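PDB 3K9T: putative peptidase from Clostridium acetobutylicum, which is probably involved in the biosynthesis of modified polysaccharides, binds one zinc ion per subunit, and is not expected to act as a peptidase despite its aminopeptidase-like fold. Local coordinates for residues A[54-59]-A[235-240]; A[76-81]-A[85-90]. All coordinates share one frame; numbering follows the deposited sequence.

Contact 1: residues A[54-59]-A[235-240]; sequences HEVKSG and LSRNED
R237 reaches across from the last turn of helix 229-237 to the edge strand 52-57 and meets two of its side chains, H54 and V56, in two different ways. With H54 the meeting is polar: NH2 of R237 donates to ND1 of H54 over 3.1 Å, but the N-H...N angle of 130° makes this a weak, bent hydrogen bond. The ring nitrogen sits at the edge of the guanidinium, in its plane, whereas NH2 comes to the imidazole obliquely, the two planes standing 74° apart. With V56 the meeting is apolar. Its CG2 methyl lies over one guanidinium face, 3.7 Å from both NE and CZ of R237, and 3.6 Å above the plane.

Both strand residues send their CB toward segment 235-240, E55 between them pointing away, as alternation along a strand requires. The arginine chain bends at CG-CD (chi3 59°), which brings the guanidinium back over V56, and the last torsion turns its face to the valine and its edge to H54. Beyond this first shell, Y169 of the adjacent strand 166-174 ties the group together: its OH is hydrogen-bonded to R237 NE, its ring stacks on H54, and its side chain touches V56. E55, on the other side of the strand, forms a salt bridge with R39.

The contact thus joins helix 229-237 to the border of the large mixed sheet of the aminopeptidase-like region through one long side chain, away from the zinc site. If this weak bond is real, it is consistent with a neutral H54 carrying its proton on NE2. The arginine charge alone would probably disfavour a doubly protonated ring, though E171, which H54 also touches, could offset this.

Contact 2: residues A[76-81]-A[85-90]; sequences AYVRNS and KVIDFK
The Y77 ring carries the side chain of K85 over one face: CE stands 3.5 Å above the ring plane, displaced toward the rim, in a CH-pi contact. NZ continues over the same face as a cation-pi partner, 4.3 Å from the ring centroid. A second flat group joins them, for CE1 of Y77 lies over one face of the R79 guanidinium, 3.3 Å above its plane. With chi1 at 51°, Y77 CG is placed between the backbone N and the carbonyl carbon, and the ring presents a face to the extended lysine chain. NH2 of R79 and NZ of K85 are 4.1 Å apart, a proximity of like charges probably eased by the salt bridge from R79 NH1 to E155.

The backbone beneath is an antiparallel hairpin with a classic beta bulge, in which V86 and I87 both face V78. V78 and I87 form a hydrogen-bonded pair, in which V78 N donates to I87 O over 3.1 Å. In return, I87 N donates to V78 O over 3.3 Å. V78 O also takes a weak bond from V86 N, at an angle of 119°. V78 divides its methyls between the bulge residues: CG1 touches V86 CG2 at 3.7 Å, and CG2 meets I87 CD1. Further on, F89 N bonds to A76 O, and D88 OD1 accepts from K90 N in an Asx turn as the strand ends.

Strand 85-88 is one of the two outer strands of the four-stranded antiparallel sheet in the insert region. Its neighbour, strand 70-79, is paired on its other edge with strand 153-163, whose V157 touches Y77. On the face bearing V78 and I87, F139 of the short strand 139-140 packs against both.

Overall arrangement
From the N terminus, the chain passes three helices before strand 52-57 at the border of the large mixed sheet, where residues 54-59 supply the first half of contact 1. It then enters the insert, and contact 2 closes a short hairpin, joining two adjacent strands of the insert's own sheet. After the return along strands 153-163 and 166-174, the chain lays down strands 181-187 and 219-225 and helices 194-211 and 229-237 before 235-240 completes contact 1, which joins helix 229-237 to edge strand 52-57 across the aminopeptidase-like part. Contact 2 is therefore nested within the long loop of contact 1. Their centres lie about 38 Å apart and their nearest atoms about 18 Å, without touching.

Contact 1: residues A[54-59]-A[235-240]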
ATOM      1  N   HIS A  54      -4.151 -31.664 -34.552  1.00 27.60           N
ATOM      2  CA  HIS A  54      -2.772 -32.156 -34.517  1.00 27.32           C
ATOM      3  C   HIS A  54      -2.735 -33.513 -33.828  1.00 25.85           C
ATOM      4  O   HIS A  54      -3.496 -33.770 -32.893  1.00 27.64           O
ATOM      5  CB  HIS A  54      -1.859 -31.170 -33.768  1.00 27.74           C
ATOM      6  CG  HIS A  54      -1.641 -29.868 -34.483  1.00 29.95           C
ATOM      7  ND1 HIS A  54      -0.550 -29.640 -35.292  1.00 30.05           N
ATOM      8  CD2 HIS A  54      -2.368 -28.724 -34.501  1.00 29.13           C
ATOM      9  CE1 HIS A  54      -0.621 -28.419 -35.792  1.00 24.16           C
ATOM     10  NE2 HIS A  54      -1.720 -27.846 -35.335  1.00 30.83           N
ATOM     11  N   GLU A  55      -1.849 -34.381 -34.285  1.00 23.57           N
ATOM     12  CA  GLU A  55      -1.669 -35.692 -33.664  1.00 24.58           C
ATOM     13  C   GLU A  55      -0.175 -35.894 -33.415  1.00 24.88           C
ATOM     14  O   GLU A  55       0.601 -36.007 -34.368  1.00 25.43           O
ATOM     15  CB  GLU A  55      -2.247 -36.805 -34.552  1.00 24.85           C
ATOM     16  CG  GLU A  55      -3.754 -36.767 -34.746  1.00 20.62           C
ATOM     17  CD  GLU A  55      -4.558 -37.317 -33.587  1.00 26.71           C
ATOM     18  OE1 GLU A  55      -3.982 -38.015 -32.729  1.00 26.68           O
ATOM     19  OE2 GLU A  55      -5.800 -37.103 -33.554  1.00 28.13           O
ATOM     20  N   VAL A  56       0.229 -35.886 -32.144  1.00 25.31           N
ATOM     21  CA  VAL A  56       1.645 -36.045 -31.787  1.00 23.68           C
ATOM     22  C   VAL A  56       1.875 -37.487 -31.324  1.00 24.11           C
ATOM     23  O   VAL A  56       1.194 -37.961 -30.416  1.00 25.55           O
ATOM     24  CB  VAL A  56       2.058 -35.031 -30.703  1.00 22.62           C
ATOM     25  CG1 VAL A  56       3.552 -35.118 -30.443  1.00 17.69           C
ATOM     26  CG2 VAL A  56       1.646 -33.626 -31.134  1.00 20.32           C
ATOM     27  N   LYS A  57       2.816 -38.172 -31.965  1.00 25.51           N
ATOM     28  CA  LYS A  57       3.101 -39.592 -31.707  1.00 26.83           C
ATOM     29  C   LYS A  57       3.465 -39.893 -30.258  1.00 24.24           C
ATOM     30  O   LYS A  57       4.214 -39.161 -29.614  1.00 21.48           O
ATOM     31  CB  LYS A  57       4.234 -40.118 -32.626  1.00 28.21           C
ATOM     32  CG  LYS A  57       3.769 -40.738 -33.983  1.00 32.31           C
ATOM     33  CD  LYS A  57       4.924 -41.414 -34.760  1.00 40.39           C
ATOM     34  N   SER A  58       2.924 -40.981 -29.740  1.00 24.21           N
ATOM     35  CA  SER A  58       3.339 -41.447 -28.423  1.00 25.00           C
ATOM     36  C   SER A  58       4.850 -41.598 -28.429  1.00 26.03           C
ATOM     37  O   SER A  58       5.420 -42.087 -29.410  1.00 25.05           O
ATOM     38  CB  SER A  58       2.739 -42.809 -28.120  1.00 24.80           C
ATOM     39  OG  SER A  58       1.349 -42.753 -28.064  1.00 24.19           O
ATOM     40  N   GLY A  59       5.491 -41.200 -27.332  1.00 26.26           N
ATOM     41  CA  GLY A  59       6.940 -41.290 -27.202  1.00 23.67           C
ATOM     42  C   GLY A  59       7.660 -40.004 -27.577  1.00 24.54           C
ATOM     43  O   GLY A  59       8.839 -39.895 -27.335  1.00 26.58           O
ATOM     44  N   LEU A 235       3.336 -25.886 -26.430  1.00 26.80           N
ATOM     45  CA  LEU A 235       4.468 -24.973 -26.198  1.00 25.42           C
ATOM     46  C   LEU A 235       5.743 -25.540 -26.854  1.00 25.86           C
ATOM     47  O   LEU A 235       6.524 -24.799 -27.449  1.00 24.16           O
ATOM     48  CB  LEU A 235       4.671 -24.690 -24.692  1.00 22.30           C
ATOM     49  CG  LEU A 235       3.636 -23.770 -24.053  1.00 18.97           C
ATOM     50  CD1 LEU A 235       3.687 -23.748 -22.525  1.00 17.07           C
ATOM     51  CD2 LEU A 235       3.791 -22.362 -24.618  1.00 23.11           C
ATOM     52  N   SER A 236       5.919 -26.856 -26.794  1.00 27.66           N
ATOM     53  CA  SER A 236       7.140 -27.470 -27.333  1.00 29.92           C
ATOM     54  C   SER A 236       7.151 -27.363 -28.854  1.00 29.44           C
ATOM     55  O   SER A 236       8.189 -27.426 -29.471  1.00 26.97           O
ATOM     56  CB  SER A 236       7.307 -28.949 -26.889  1.00 29.18           C
ATOM     57  OG  SER A 236       6.461 -29.846 -27.605  1.00 33.04           O
ATOM     58  N   ARG A 237       5.982 -27.192 -29.445  1.00 30.63           N
ATOM     59  CA  ARG A 237       5.876 -27.114 -30.891  1.00 30.56           C
ATOM     60  C   ARG A 237       5.722 -25.693 -31.406  1.00 29.14           C
ATOM     61  O   ARG A 237       5.643 -25.502 -32.611  1.00 30.52           O
ATOM     62  CB  ARG A 237       4.708 -28.008 -31.346  1.00 30.05           C
ATOM     63  CG  ARG A 237       5.034 -29.510 -31.182  1.00 31.18           C
ATOM     64  CD  ARG A 237       3.813 -30.387 -30.992  1.00 30.25           C
ATOM     65  NE  ARG A 237       2.904 -30.258 -32.114  1.00 31.48           N
ATOM     66  CZ  ARG A 237       3.027 -30.885 -33.276  1.00 33.27           C
ATOM     67  NH1 ARG A 237       4.042 -31.719 -33.506  1.00 38.95           N
ATOM     68  NH2 ARG A 237       2.132 -30.663 -34.226  1.00 27.56           N
ATOM     69  N   ASN A 238       5.732 -24.697 -30.519  1.00 26.87           N
ATOM     70  CA  ASN A 238       5.456 -23.321 -30.928  1.00 26.19           C
ATOM     71  C   ASN A 238       6.332 -22.265 -30.234  1.00 27.78           C
ATOM     72  O   ASN A 238       5.887 -21.138 -29.970  1.00 30.49           O
ATOM     73  CB  ASN A 238       3.960 -23.044 -30.688  1.00 27.78           C
ATOM     74  CG  ASN A 238       3.063 -23.858 -31.598  1.00 24.30           C
ATOM     75  OD1 ASN A 238       2.919 -23.533 -32.763  1.00 25.46           O
ATOM     76  ND2 ASN A 238       2.436 -24.909 -31.063  1.00 29.93           N
ATOM     77  N   GLU A 239       7.575 -22.616 -29.916  1.00 29.06           N
ATOM     78  CA  GLU A 239       8.457 -21.660 -29.220  1.00 30.49           C
ATOM     79  C   GLU A 239       8.609 -20.367 -30.026  1.00 30.87           C
ATOM     80  O   GLU A 239       8.624 -19.281 -29.455  1.00 31.23           O
ATOM     81  CB  GLU A 239       9.821 -22.269 -28.864  1.00 29.48           C
ATOM     82  CG  GLU A 239       9.744 -23.389 -27.848  1.00 27.98           C
ATOM     83  CD  GLU A 239      11.107 -23.752 -27.271  1.00 36.99           C
ATOM     84  OE1 GLU A 239      11.605 -23.029 -26.378  1.00 38.57           O
ATOM     85  OE2 GLU A 239      11.669 -24.782 -27.691  1.00 40.22           O
ATOM     86  N   ASP A 240       8.674 -20.509 -31.346  1.00 31.60           N
ATOM     87  CA  ASP A 240       8.747 -19.384 -32.284  1.00 35.32           C
ATOM     88  C   ASP A 240       7.606 -18.371 -32.157  1.00 36.13           C
ATOM     89  O   ASP A 240       7.789 -17.208 -32.463  1.00 38.74           O
ATOM     90  CB  ASP A 240       8.756 -19.913 -33.728  1.00 38.69           C
ATOM     91  CG  ASP A 240       7.559 -20.835 -34.037  1.00 42.74           C
ATOM     92  OD1 ASP A 240       7.419 -21.867 -33.356  1.00 57.16           O
ATOM     93  OD2 ASP A 240       6.779 -20.546 -34.969  1.00 54.10           O
TER

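Contact 2: residues A[76-81]-A[85-90]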
ATOM      1  N   ALA A  76     -17.088 -51.412 -20.421  1.00 29.25           N
ATOM      2  CA  ALA A  76     -16.593 -51.821 -19.119  1.00 27.50           C
ATOM      3  C   ALA A  76     -17.802 -52.153 -18.266  1.00 30.45           C
ATOM      4  O   ALA A  76     -18.846 -51.494 -18.384  1.00 29.83           O
ATOM      5  CB  ALA A  76     -15.786 -50.735 -18.485  1.00 25.56           C
ATOM      6  N   TYR A  77     -17.679 -53.194 -17.437  1.00 33.11           N
ATOM      7  CA  TYR A  77     -18.750 -53.579 -16.509  1.00 33.71           C
ATOM      8  C   TYR A  77     -18.302 -54.593 -15.461  1.00 33.43           C
ATOM      9  O   TYR A  77     -17.317 -55.317 -15.666  1.00 33.08           O
ATOM     10  CB  TYR A  77     -19.990 -54.124 -17.254  1.00 34.91           C
ATOM     11  CG  TYR A  77     -19.721 -55.218 -18.283  1.00 37.70           C
ATOM     12  CD1 TYR A  77     -19.726 -56.570 -17.933  1.00 36.91           C
ATOM     13  CD2 TYR A  77     -19.506 -54.891 -19.623  1.00 40.30           C
ATOM     14  CE1 TYR A  77     -19.486 -57.563 -18.896  1.00 36.54           C
ATOM     15  CE2 TYR A  77     -19.281 -55.861 -20.574  1.00 39.88           C
ATOM     16  CZ  TYR A  77     -19.271 -57.196 -20.212  1.00 38.20           C
ATOM     17  OH  TYR A  77     -19.045 -58.136 -21.198  1.00 46.86           O
ATOM     18  N   VAL A  78     -19.007 -54.573 -14.323  1.00 32.13           N
ATOM     19  CA  VAL A  78     -18.923 -55.589 -13.288  1.00 31.66           C
ATOM     20  C   VAL A  78     -20.304 -56.252 -13.311  1.00 33.89           C
ATOM     21  O   VAL A  78     -21.333 -55.595 -13.143  1.00 32.33           O
ATOM     22  CB  VAL A  78     -18.656 -55.013 -11.883  1.00 32.71           C
ATOM     23  CG1 VAL A  78     -18.775 -56.122 -10.829  1.00 26.09           C
ATOM     24  CG2 VAL A  78     -17.280 -54.307 -11.817  1.00 28.47           C
ATOM     25  N   ARG A  79     -20.328 -57.555 -13.542  1.00 36.48           N
ATOM     26  CA  ARG A  79     -21.587 -58.278 -13.680  1.00 38.87           C
ATOM     27  C   ARG A  79     -21.691 -59.345 -12.598  1.00 39.84           C
ATOM     28  O   ARG A  79     -20.702 -59.996 -12.294  1.00 40.72           O
ATOM     29  CB  ARG A  79     -21.605 -58.928 -15.043  1.00 38.98           C
ATOM     30  CG  ARG A  79     -22.927 -59.457 -15.464  1.00 42.64           C
ATOM     31  CD  ARG A  79     -22.739 -60.278 -16.721  1.00 44.78           C
ATOM     32  NE  ARG A  79     -23.140 -59.579 -17.939  1.00 41.31           N
ATOM     33  CZ  ARG A  79     -22.507 -59.657 -19.110  1.00 50.30           C
ATOM     34  NH1 ARG A  79     -21.366 -60.342 -19.237  1.00 52.58           N
ATOM     35  NH2 ARG A  79     -22.985 -58.990 -20.159  1.00 52.93           N
ATOM     36  N   ASN A  80     -22.870 -59.517 -12.006  1.00 40.23           N
ATOM     37  CA  ASN A  80     -23.046 -60.550 -10.971  1.00 40.21           C
ATOM     38  C   ASN A  80     -23.495 -61.889 -11.598  1.00 40.52           C
ATOM     39  O   ASN A  80     -23.774 -61.952 -12.800  1.00 37.44           O
ATOM     40  CB  ASN A  80     -23.986 -60.069  -9.847  1.00 38.95           C
ATOM     41  CG  ASN A  80     -25.439 -59.937 -10.294  1.00 38.91           C
ATOM     42  OD1 ASN A  80     -25.855 -60.517 -11.304  1.00 31.50           O
ATOM     43  ND2 ASN A  80     -26.219 -59.167  -9.536  1.00 30.22           N
ATOM     44  N   SER A  81     -23.556 -62.948 -10.783  1.00 43.11           N
ATOM     45  CA  SER A  81     -23.913 -64.315 -11.260  1.00 43.19           C
ATOM     46  C   SER A  81     -25.320 -64.376 -11.818  1.00 43.50           C
ATOM     47  O   SER A  81     -25.598 -65.176 -12.702  1.00 44.02           O
ATOM     48  CB  SER A  81     -23.826 -65.347 -10.142  1.00 42.27           C
ATOM     49  OG  SER A  81     -23.047 -64.878  -9.072  1.00 43.74           O
ATOM     50  N   LYS A  85     -25.399 -56.277 -14.665  1.00 41.19           N
ATOM     51  CA  LYS A  85     -24.273 -55.325 -14.658  1.00 38.93           C
ATOM     52  C   LYS A  85     -24.432 -54.352 -13.494  1.00 37.20           C
ATOM     53  O   LYS A  85     -25.069 -53.302 -13.636  1.00 38.99           O
ATOM     54  CB  LYS A  85     -24.193 -54.539 -15.970  1.00 38.21           C
ATOM     55  CG  LYS A  85     -23.688 -55.338 -17.130  1.00 35.00           C
ATOM     56  CD  LYS A  85     -23.857 -54.617 -18.463  1.00 30.73           C
ATOM     57  CE  LYS A  85     -23.053 -55.363 -19.521  1.00 30.66           C
ATOM     58  NZ  LYS A  85     -23.299 -54.919 -20.900  1.00 30.50           N
ATOM     59  N   VAL A  86     -23.852 -54.710 -12.351  1.00 33.86           N
ATOM     60  CA  VAL A  86     -23.967 -53.907 -11.149  1.00 31.95           C
ATOM     61  C   VAL A  86     -23.136 -52.603 -11.288  1.00 32.81           C
ATOM     62  O   VAL A  86     -23.385 -51.633 -10.571  1.00 33.42           O
ATOM     63  CB  VAL A  86     -23.634 -54.713  -9.859  1.00 30.85           C
ATOM     64  CG1 VAL A  86     -24.626 -55.878  -9.662  1.00 29.56           C
ATOM     65  CG2 VAL A  86     -22.222 -55.225  -9.881  1.00 30.71           C
ATOM     66  N   ILE A  87     -22.154 -52.592 -12.193  1.00 30.77           N
ATOM     67  CA  ILE A  87     -21.485 -51.352 -12.618  1.00 29.34           C
ATOM     68  C   ILE A  87     -21.485 -51.388 -14.148  1.00 28.68           C
ATOM     69  O   ILE A  87     -21.144 -52.413 -14.726  1.00 26.55           O
ATOM     70  CB  ILE A  87     -20.029 -51.190 -12.127  1.00 27.89           C
ATOM     71  CG1 ILE A  87     -19.927 -51.344 -10.615  1.00 24.76           C
ATOM     72  CG2 ILE A  87     -19.539 -49.814 -12.528  1.00 22.86           C
ATOM     73  CD1 ILE A  87     -18.512 -51.211 -10.053  1.00 23.88           C
ATOM     74  N   ASP A  88     -21.866 -50.276 -14.781  1.00 27.65           N
ATOM     75  CA  ASP A  88     -22.008 -50.204 -16.243  1.00 29.07           C
ATOM     76  C   ASP A  88     -21.517 -48.849 -16.827  1.00 28.60           C
ATOM     77  O   ASP A  88     -22.122 -47.786 -16.643  1.00 27.28           O
ATOM     78  CB  ASP A  88     -23.469 -50.505 -16.656  1.00 30.17           C
ATOM     79  CG  ASP A  88     -23.660 -50.645 -18.182  1.00 32.41           C
ATOM     80  OD1 ASP A  88     -22.672 -50.498 -18.927  1.00 29.75           O
ATOM     81  OD2 ASP A  88     -24.808 -50.907 -18.640  1.00 39.62           O
ATOM     82  N   PHE A  89     -20.400 -48.937 -17.533  1.00 27.11           N
ATOM     83  CA  PHE A  89     -19.780 -47.832 -18.224  1.00 26.72           C
ATOM     84  C   PHE A  89     -20.742 -47.087 -19.128  1.00 26.35           C
ATOM     85  O   PHE A  89     -20.673 -45.879 -19.224  1.00 27.63           O
ATOM     86  CB  PHE A  89     -18.645 -48.401 -19.074  1.00 27.45           C
ATOM     87  CG  PHE A  89     -17.943 -47.386 -19.935  1.00 27.47           C
ATOM     88  CD1 PHE A  89     -17.044 -46.498 -19.387  1.00 27.02           C
ATOM     89  CD2 PHE A  89     -18.164 -47.344 -21.297  1.00 30.98           C
ATOM     90  CE1 PHE A  89     -16.367 -45.590 -20.187  1.00 28.00           C
ATOM     91  CE2 PHE A  89     -17.480 -46.437 -22.098  1.00 32.14           C
ATOM     92  CZ  PHE A  89     -16.574 -45.570 -21.541  1.00 29.36           C
ATOM     93  N   LYS A  90     -21.603 -47.827 -19.814  1.00 25.89           N
ATOM     94  CA  LYS A  90     -22.609 -47.245 -20.687  1.00 26.48           C
ATOM     95  C   LYS A  90     -23.573 -46.326 -19.939  1.00 28.38           C
ATOM     96  O   LYS A  90     -24.166 -45.464 -20.546  1.00 30.74           O
ATOM     97  CB  LYS A  90     -23.387 -48.348 -21.427  1.00 25.45           C
ATOM     98  CG  LYS A  90     -22.517 -49.162 -22.383  1.00 29.25           C
ATOM     99  CD  LYS A  90     -23.295 -50.279 -23.102  1.00 41.02           C
TER